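Local coordinates for putative aminooxidase (Propionibacterium acnes, PDB 2BA9), which isomerises polyunsaturated fatty acids, producing conjugated linoleic acid, and binds flavin-adenine dinucleotide, at residues R55-Y67 and S192-Q206. Residues are numbered along the deposited sequence; the frame is centred on the assembly and turned at random.
Sequences RYEMGAIMGVPSY and SFAKGDLWTWADGTQ. With FAD (flavin-adenine dinucleotide), chain D.
Gly63 and Trp199 form a single antiparallel bridge, a hydrogen-bonded pair, where the loop between strand 54-55 and helix 68-77 runs along the connection from helix 187-195 to helix 204-215. Trp199 N reaches Gly63 O at 2.8 Å, and Gly63 N returns a bond to Trp199 O at 3.1 Å. With CG placed beside its own backbone N (chi1 -61°), the Trp199 indole lays one face over the Val64-Pro65 peptide, Val64 O sitting above it toward the rim, while CZ3 meets Tyr67 CB at 3.5 Å. Next to the bridge, Leu198 CD2 lies over the centre of the Phe193 ring, and Met62 SD approaches that ring obliquely, 3.6 Å from CE2, in a Met-aromatic contact. In this member of the flavin-containing amine oxidoreductase family the loop borders the isoalloxazine: Tyr67 OH donates to FAD O2 at 2.7 Å. Farther along, Thr205 holds the loop at two points. Its N points to the syn lone pair of Glu57 OE2 (2.7 Å), and its OG1 donates to Ala60 O at 2.7 Å from above the carbonyl plane. Ser48 OG is hydrogen-bonded to Glu57 OE1, and a water lies within hydrogen-bonding distance of Glu57 OE2 and Ile61 O and accepts from Trp201 N.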
loop_
_atom_site.group_PDB
_atom_site.type_symbol
_atom_site.label_atom_id
_atom_site.label_comp_id
_atom_site.label_asym_id
_atom_site.label_seq_id
_atom_site.Cartn_x
_atom_site.Cartn_y
_atom_site.Cartn_z
ATOM N N ARG A 55 10.216 1.385 -18.713
ATOM C CA ARG A 55 10.004 1.808 -17.347
ATOM C C ARG A 55 10.110 0.644 -16.383
ATOM O O ARG A 55 9.602 -0.451 -16.633
ATOM C CB ARG A 55 8.648 2.507 -17.197
ATOM C CG ARG A 55 8.493 3.725 -18.110
ATOM C CD ARG A 55 7.106 4.301 -18.085
ATOM N NE ARG A 55 6.839 5.081 -16.878
ATOM C CZ ARG A 55 5.771 5.858 -16.696
ATOM N NH1 ARG A 55 4.841 5.974 -17.637
ATOM N NH2 ARG A 55 5.631 6.532 -15.566
ATOM N N TYR A 56 10.753 0.898 -15.254
ATOM C CA TYR A 56 10.790 -0.073 -14.179
ATOM C C TYR A 56 9.974 0.466 -13.009
ATOM O O TYR A 56 9.570 1.632 -13.010
ATOM C CB TYR A 56 12.232 -0.389 -13.772
ATOM C CG TYR A 56 13.025 0.788 -13.258
ATOM C CD1 TYR A 56 13.158 1.019 -11.897
ATOM C CD2 TYR A 56 13.663 1.658 -14.132
ATOM C CE1 TYR A 56 13.907 2.084 -11.413
ATOM C CE2 TYR A 56 14.410 2.724 -13.662
ATOM C CZ TYR A 56 14.526 2.932 -12.299
ATOM O OH TYR A 56 15.265 3.993 -11.831
ATOM N N GLU A 57 9.731 -0.391 -12.023
ATOM C CA GLU A 57 8.877 -0.047 -10.907
ATOM C C GLU A 57 9.745 0.140 -9.665
ATOM O O GLU A 57 10.476 -0.772 -9.232
ATOM C CB GLU A 57 7.822 -1.134 -10.664
ATOM C CG GLU A 57 6.870 -1.447 -11.835
ATOM C CD GLU A 57 5.729 -0.440 -12.013
ATOM O OE1 GLU A 57 5.913 0.763 -11.682
ATOM O OE2 GLU A 57 4.633 -0.857 -12.483
ATOM N N MET A 58 9.688 1.340 -9.115
ATOM C CA MET A 58 10.225 1.611 -7.796
ATOM C C MET A 58 9.154 1.401 -6.720
ATOM O O MET A 58 9.462 1.332 -5.527
ATOM C CB MET A 58 10.800 3.033 -7.736
ATOM C CG MET A 58 12.174 3.148 -8.397
ATOM S SD MET A 58 13.482 2.098 -7.667
ATOM C CE MET A 58 13.394 2.659 -5.960
ATOM N N GLY A 59 7.900 1.274 -7.137
ATOM C CA GLY A 59 6.797 1.044 -6.194
ATOM C C GLY A 59 5.888 -0.101 -6.607
ATOM O O GLY A 59 6.367 -1.171 -7.031
ATOM N N ALA A 60 4.573 0.126 -6.490
ATOM C CA ALA A 60 3.575 -0.843 -6.912
ATOM C C ALA A 60 3.885 -1.418 -8.276
ATOM O O ALA A 60 4.337 -0.706 -9.181
ATOM C CB ALA A 60 2.172 -0.225 -6.910
ATOM N N ILE A 61 3.628 -2.720 -8.393
ATOM C CA ILE A 61 3.792 -3.482 -9.615
ATOM C C ILE A 61 2.458 -4.031 -10.139
ATOM O O ILE A 61 2.177 -3.967 -11.334
ATOM C CB ILE A 61 4.690 -4.712 -9.382
ATOM C CG1 ILE A 61 6.018 -4.297 -8.737
ATOM C CG2 ILE A 61 4.889 -5.473 -10.699
ATOM C CD1 ILE A 61 6.868 -5.472 -8.238
ATOM N N MET A 62 1.649 -4.581 -9.243
ATOM C CA MET A 62 0.551 -5.460 -9.649
ATOM C C MET A 62 -0.801 -5.185 -9.019
ATOM O O MET A 62 -0.921 -4.470 -8.021
ATOM C CB MET A 62 0.928 -6.918 -9.363
ATOM C CG MET A 62 1.056 -7.302 -7.888
ATOM S SD MET A 62 1.997 -8.834 -7.681
ATOM C CE MET A 62 3.687 -8.258 -7.955
ATOM N N GLY A 63 -1.815 -5.799 -9.631
ATOM C CA GLY A 63 -3.167 -5.885 -9.091
ATOM C C GLY A 63 -3.746 -7.267 -9.356
ATOM O O GLY A 63 -3.064 -8.155 -9.886
ATOM N N VAL A 64 -5.004 -7.446 -8.973
ATOM C CA VAL A 64 -5.754 -8.672 -9.256
ATOM C C VAL A 64 -7.057 -8.290 -9.940
ATOM O O VAL A 64 -7.428 -7.109 -9.919
ATOM C CB VAL A 64 -6.035 -9.508 -7.964
ATOM C CG1 VAL A 64 -4.790 -10.292 -7.553
ATOM C CG2 VAL A 64 -6.543 -8.621 -6.829
ATOM N N PRO A 65 -7.740 -9.277 -10.580
ATOM C CA PRO A 65 -8.970 -9.004 -11.332
ATOM C C PRO A 65 -10.088 -8.407 -10.506
ATOM O O PRO A 65 -11.002 -7.818 -11.074
ATOM C CB PRO A 65 -9.395 -10.384 -11.857
ATOM C CG PRO A 65 -8.163 -11.199 -11.842
ATOM C CD PRO A 65 -7.350 -10.697 -10.685
ATOM N N SER A 66 -10.017 -8.580 -9.184
ATOM C CA SER A 66 -10.988 -7.976 -8.262
ATOM C C SER A 66 -10.662 -6.500 -7.936
ATOM O O SER A 66 -11.251 -5.925 -7.030
ATOM C CB SER A 66 -11.119 -8.803 -6.964
ATOM O OG SER A 66 -9.897 -8.877 -6.227
ATOM N N TYR A 67 -9.738 -5.885 -8.668
ATOM C CA TYR A 67 -9.443 -4.454 -8.479
ATOM C C TYR A 67 -10.498 -3.606 -9.203
ATOM O O TYR A 67 -10.183 -2.869 -10.135
ATOM C CB TYR A 67 -8.031 -4.121 -8.980
ATOM C CG TYR A 67 -6.921 -4.217 -7.941
ATOM C CD1 TYR A 67 -6.982 -5.131 -6.882
ATOM C CD2 TYR A 67 -5.795 -3.400 -8.041
ATOM C CE1 TYR A 67 -5.970 -5.196 -5.938
ATOM C CE2 TYR A 67 -4.778 -3.462 -7.112
ATOM C CZ TYR A 67 -4.862 -4.362 -6.066
ATOM O OH TYR A 67 -3.835 -4.413 -5.143
ATOM N N SER A 192 -6.141 -15.527 -6.226
ATOM C CA SER A 192 -5.601 -14.901 -7.438
ATOM C C SER A 192 -4.068 -14.819 -7.412
ATOM O O SER A 192 -3.405 -15.037 -8.428
ATOM C CB SER A 192 -6.207 -13.503 -7.632
ATOM O OG SER A 192 -7.609 -13.599 -7.828
ATOM N N PHE A 193 -3.509 -14.501 -6.252
ATOM C CA PHE A 193 -2.048 -14.587 -6.067
ATOM C C PHE A 193 -1.555 -16.018 -6.218
ATOM O O PHE A 193 -0.548 -16.244 -6.870
ATOM C CB PHE A 193 -1.610 -14.010 -4.716
ATOM C CG PHE A 193 -1.194 -12.578 -4.797
ATOM C CD1 PHE A 193 -2.105 -11.559 -4.561
ATOM C CD2 PHE A 193 0.108 -12.249 -5.139
ATOM C CE1 PHE A 193 -1.728 -10.242 -4.654
ATOM C CE2 PHE A 193 0.494 -10.948 -5.228
ATOM C CZ PHE A 193 -0.422 -9.934 -4.983
ATOM N N ALA A 194 -2.282 -16.968 -5.628
ATOM C CA ALA A 194 -1.921 -18.388 -5.673
ATOM C C ALA A 194 -1.903 -18.910 -7.102
ATOM O O ALA A 194 -1.004 -19.643 -7.499
ATOM C CB ALA A 194 -2.896 -19.208 -4.837
ATOM N N LYS A 195 -2.906 -18.529 -7.873
ATOM C CA LYS A 195 -2.981 -18.896 -9.285
ATOM C C LYS A 195 -2.004 -18.110 -10.181
ATOM O O LYS A 195 -1.687 -18.547 -11.285
ATOM C CB LYS A 195 -4.413 -18.670 -9.769
ATOM C CG LYS A 195 -4.660 -19.035 -11.220
ATOM C CD LYS A 195 -6.152 -19.076 -11.544
ATOM C CE LYS A 195 -6.427 -19.269 -13.049
ATOM N NZ LYS A 195 -5.766 -18.227 -13.918
ATOM N N GLY A 196 -1.538 -16.953 -9.716
ATOM C CA GLY A 196 -0.750 -16.029 -10.547
ATOM C C GLY A 196 -1.614 -15.245 -11.538
ATOM O O GLY A 196 -1.152 -14.863 -12.633
ATOM N N ASP A 197 -2.873 -15.015 -11.166
ATOM C CA ASP A 197 -3.792 -14.228 -11.988
ATOM C C ASP A 197 -3.615 -12.759 -11.587
ATOM O O ASP A 197 -4.397 -12.210 -10.802
ATOM C CB ASP A 197 -5.231 -14.739 -11.783
ATOM C CG ASP A 197 -6.213 -14.234 -12.836
ATOM O OD1 ASP A 197 -5.794 -13.720 -13.902
ATOM O OD2 ASP A 197 -7.436 -14.376 -12.590
ATOM N N LEU A 198 -2.566 -12.134 -12.130
ATOM C CA LEU A 198 -2.076 -10.840 -11.644
ATOM C C LEU A 198 -1.889 -9.812 -12.764
ATOM O O LEU A 198 -1.300 -10.119 -13.809
ATOM C CB LEU A 198 -0.746 -11.043 -10.921
ATOM C CG LEU A 198 -0.811 -11.856 -9.627
ATOM C CD1 LEU A 198 0.558 -12.417 -9.259
ATOM C CD2 LEU A 198 -1.358 -11.007 -8.500
ATOM N N TRP A 199 -2.379 -8.591 -12.544
ATOM C CA TRP A 199 -2.195 -7.502 -13.503
ATOM C C TRP A 199 -0.841 -6.821 -13.337
ATOM O O TRP A 199 -0.377 -6.597 -12.219
ATOM C CB TRP A 199 -3.260 -6.422 -13.326
ATOM C CG TRP A 199 -4.662 -6.843 -13.520
ATOM C CD1 TRP A 199 -5.116 -7.999 -14.073
ATOM C CD2 TRP A 199 -5.820 -6.070 -13.194
ATOM N NE1 TRP A 199 -6.485 -8.001 -14.093
ATOM C CE2 TRP A 199 -6.941 -6.825 -13.560
ATOM C CE3 TRP A 199 -6.010 -4.801 -12.623
ATOM C CZ2 TRP A 199 -8.240 -6.357 -13.384
ATOM C CZ3 TRP A 199 -7.288 -4.343 -12.443
ATOM C CH2 TRP A 199 -8.392 -5.113 -12.822
ATOM N N THR A 200 -0.224 -6.485 -14.464
ATOM C CA THR A 200 0.942 -5.611 -14.515
ATOM C C THR A 200 0.755 -4.681 -15.699
ATOM O O THR A 200 -0.080 -4.928 -16.575
ATOM C CB THR A 200 2.282 -6.369 -14.713
ATOM O OG1 THR A 200 2.296 -7.037 -15.985
ATOM C CG2 THR A 200 2.515 -7.390 -13.600
ATOM N N TRP A 201 1.560 -3.624 -15.731
ATOM C CA TRP A 201 1.444 -2.594 -16.756
ATOM C C TRP A 201 2.804 -2.361 -17.406
ATOM O O TRP A 201 3.790 -2.139 -16.701
ATOM C CB TRP A 201 0.895 -1.313 -16.110
ATOM C CG TRP A 201 -0.519 -1.487 -15.643
ATOM C CD1 TRP A 201 -1.650 -1.216 -16.355
ATOM C CD2 TRP A 201 -0.955 -2.006 -14.389
ATOM N NE1 TRP A 201 -2.760 -1.510 -15.617
ATOM C CE2 TRP A 201 -2.365 -2.002 -14.405
ATOM C CE3 TRP A 201 -0.295 -2.457 -13.246
ATOM C CZ2 TRP A 201 -3.130 -2.441 -13.320
ATOM C CZ3 TRP A 201 -1.055 -2.896 -12.168
ATOM C CH2 TRP A 201 -2.460 -2.878 -12.213
ATOM N N ALA A 202 2.849 -2.432 -18.739
ATOM C CA ALA A 202 4.093 -2.216 -19.517
ATOM C C ALA A 202 4.728 -0.871 -19.212
ATOM O O ALA A 202 5.948 -0.775 -19.039
ATOM C CB ALA A 202 3.829 -2.317 -21.035
ATOM N N ASP A 203 3.884 0.159 -19.142
ATOM C CA ASP A 203 4.324 1.531 -18.884
ATOM C C ASP A 203 4.259 1.880 -17.408
ATOM O O ASP A 203 4.290 3.053 -17.033
ATOM C CB ASP A 203 3.504 2.517 -19.721
ATOM C CG ASP A 203 3.916 2.508 -21.189
ATOM O OD1 ASP A 203 5.086 2.883 -21.489
ATOM O OD2 ASP A 203 3.080 2.122 -22.039
ATOM N N GLY A 204 4.169 0.855 -16.570
ATOM C CA GLY A 204 4.232 1.029 -15.129
ATOM C C GLY A 204 2.911 1.386 -14.479
ATOM O O GLY A 204 2.007 1.946 -15.131
ATOM N N THR A 205 2.796 1.054 -13.191
ATOM C CA THR A 205 1.601 1.391 -12.439
ATOM C C THR A 205 1.408 2.915 -12.441
ATOM O O THR A 205 0.273 3.382 -12.449
ATOM C CB THR A 205 1.618 0.848 -10.989
ATOM O OG1 THR A 205 2.817 1.267 -10.327
ATOM C CG2 THR A 205 1.541 -0.676 -10.968
ATOM N N GLN A 206 2.509 3.679 -12.486
ATOM C CA GLN A 206 2.426 5.145 -12.448
ATOM C C GLN A 206 1.664 5.718 -13.651
ATOM O O GLN A 206 0.967 6.722 -13.518
ATOM C CB GLN A 206 3.821 5.766 -12.367
ATOM C CG GLN A 206 3.819 7.300 -12.184
ATOM C CD GLN A 206 5.212 7.902 -12.036
ATOM O OE1 GLN A 206 6.211 7.315 -12.482
ATOM N NE2 GLN A 206 5.287 9.078 -11.399
HETATM P PA FAD D . 0.829 7.578 -1.747
HETATM O O1A FAD D . 0.899 6.625 -2.904
HETATM O O2A FAD D . 1.974 7.533 -0.757
HETATM O O5B FAD D . 0.789 9.073 -2.322
HETATM C C5B FAD D . 0.665 10.123 -1.392
HETATM C C4B FAD D . 0.883 11.454 -2.080
HETATM O O4B FAD D . 0.716 12.490 -1.133
HETATM C C3B FAD D . 2.286 11.563 -2.683
HETATM O O3B FAD D . 2.197 11.924 -4.042
HETATM C C2B FAD D . 2.960 12.608 -1.825
HETATM O O2B FAD D . 4.000 13.307 -2.510
HETATM C C1B FAD D . 1.754 13.423 -1.328
HETATM N N9A FAD D . 2.100 14.151 -0.094
HETATM C C8A FAD D . 2.628 13.629 1.069
HETATM N N7A FAD D . 2.823 14.646 1.956
HETATM C C5A FAD D . 2.424 15.809 1.370
HETATM C C6A FAD D . 2.411 17.152 1.798
HETATM N N6A FAD D . 2.489 17.425 3.141
HETATM N N1A FAD D . 1.899 18.121 0.942
HETATM C C2A FAD D . 1.465 17.799 -0.336
HETATM N N3A FAD D . 1.489 16.473 -0.747
HETATM C C4A FAD D . 1.975 15.501 0.075
HETATM N N1 FAD D . -0.182 -1.479 -4.116
HETATM C C2 FAD D . -0.957 -2.448 -4.719
HETATM O O2 FAD D . -2.167 -2.269 -4.856
HETATM N N3 FAD D . -0.376 -3.628 -5.140
HETATM C C4 FAD D . 0.981 -3.827 -4.988
HETATM O O4 FAD D . 1.474 -4.891 -5.395
HETATM C C4X FAD D . 1.771 -2.840 -4.390
HETATM N N5 FAD D . 3.131 -3.014 -4.199
HETATM C C5X FAD D . 3.942 -1.984 -3.761
HETATM C C6 FAD D . 5.325 -2.142 -3.715
HETATM C C7 FAD D . 6.132 -1.082 -3.307
HETATM C C7M FAD D . 7.621 -1.283 -3.286
HETATM C C8 FAD D . 5.553 0.128 -2.934
HETATM C C8M FAD D . 6.377 1.297 -2.485
HETATM C C9 FAD D . 4.169 0.273 -2.979
HETATM C C9A FAD D . 3.346 -0.779 -3.381
HETATM N N10 FAD D . 1.944 -0.662 -3.413
HETATM C C10 FAD D . 1.173 -1.654 -3.974
HETATM C "C1'" FAD D . 1.239 0.339 -2.560
HETATM C "C2'" FAD D . 0.686 1.498 -3.379
HETATM O "O2'" FAD D . 1.656 2.029 -4.276
HETATM C "C3'" FAD D . 0.205 2.558 -2.401
HETATM O "O3'" FAD D . -0.653 1.951 -1.431
HETATM C "C4'" FAD D . -0.505 3.689 -3.128
HETATM O "O4'" FAD D . 0.411 4.469 -3.887
HETATM C "C5'" FAD D . -1.246 4.532 -2.101
HETATM O "O5'" FAD D . -1.654 5.741 -2.675
HETATM P P FAD D . -1.943 7.028 -1.733
HETATM O O1P FAD D . -2.310 8.232 -2.580
HETATM O O2P FAD D . -3.020 6.657 -0.772
HETATM O O3P FAD D . -0.565 7.356 -0.979
HETATM O O HOH W 1 7.902 0.444 -20.207
HETATM O O HOH W 2 5.411 5.439 -20.904
HETATM O O HOH W 3 3.591 -3.149 -13.690
HETATM O O HOH W 4 -9.365 -11.258 -7.349
#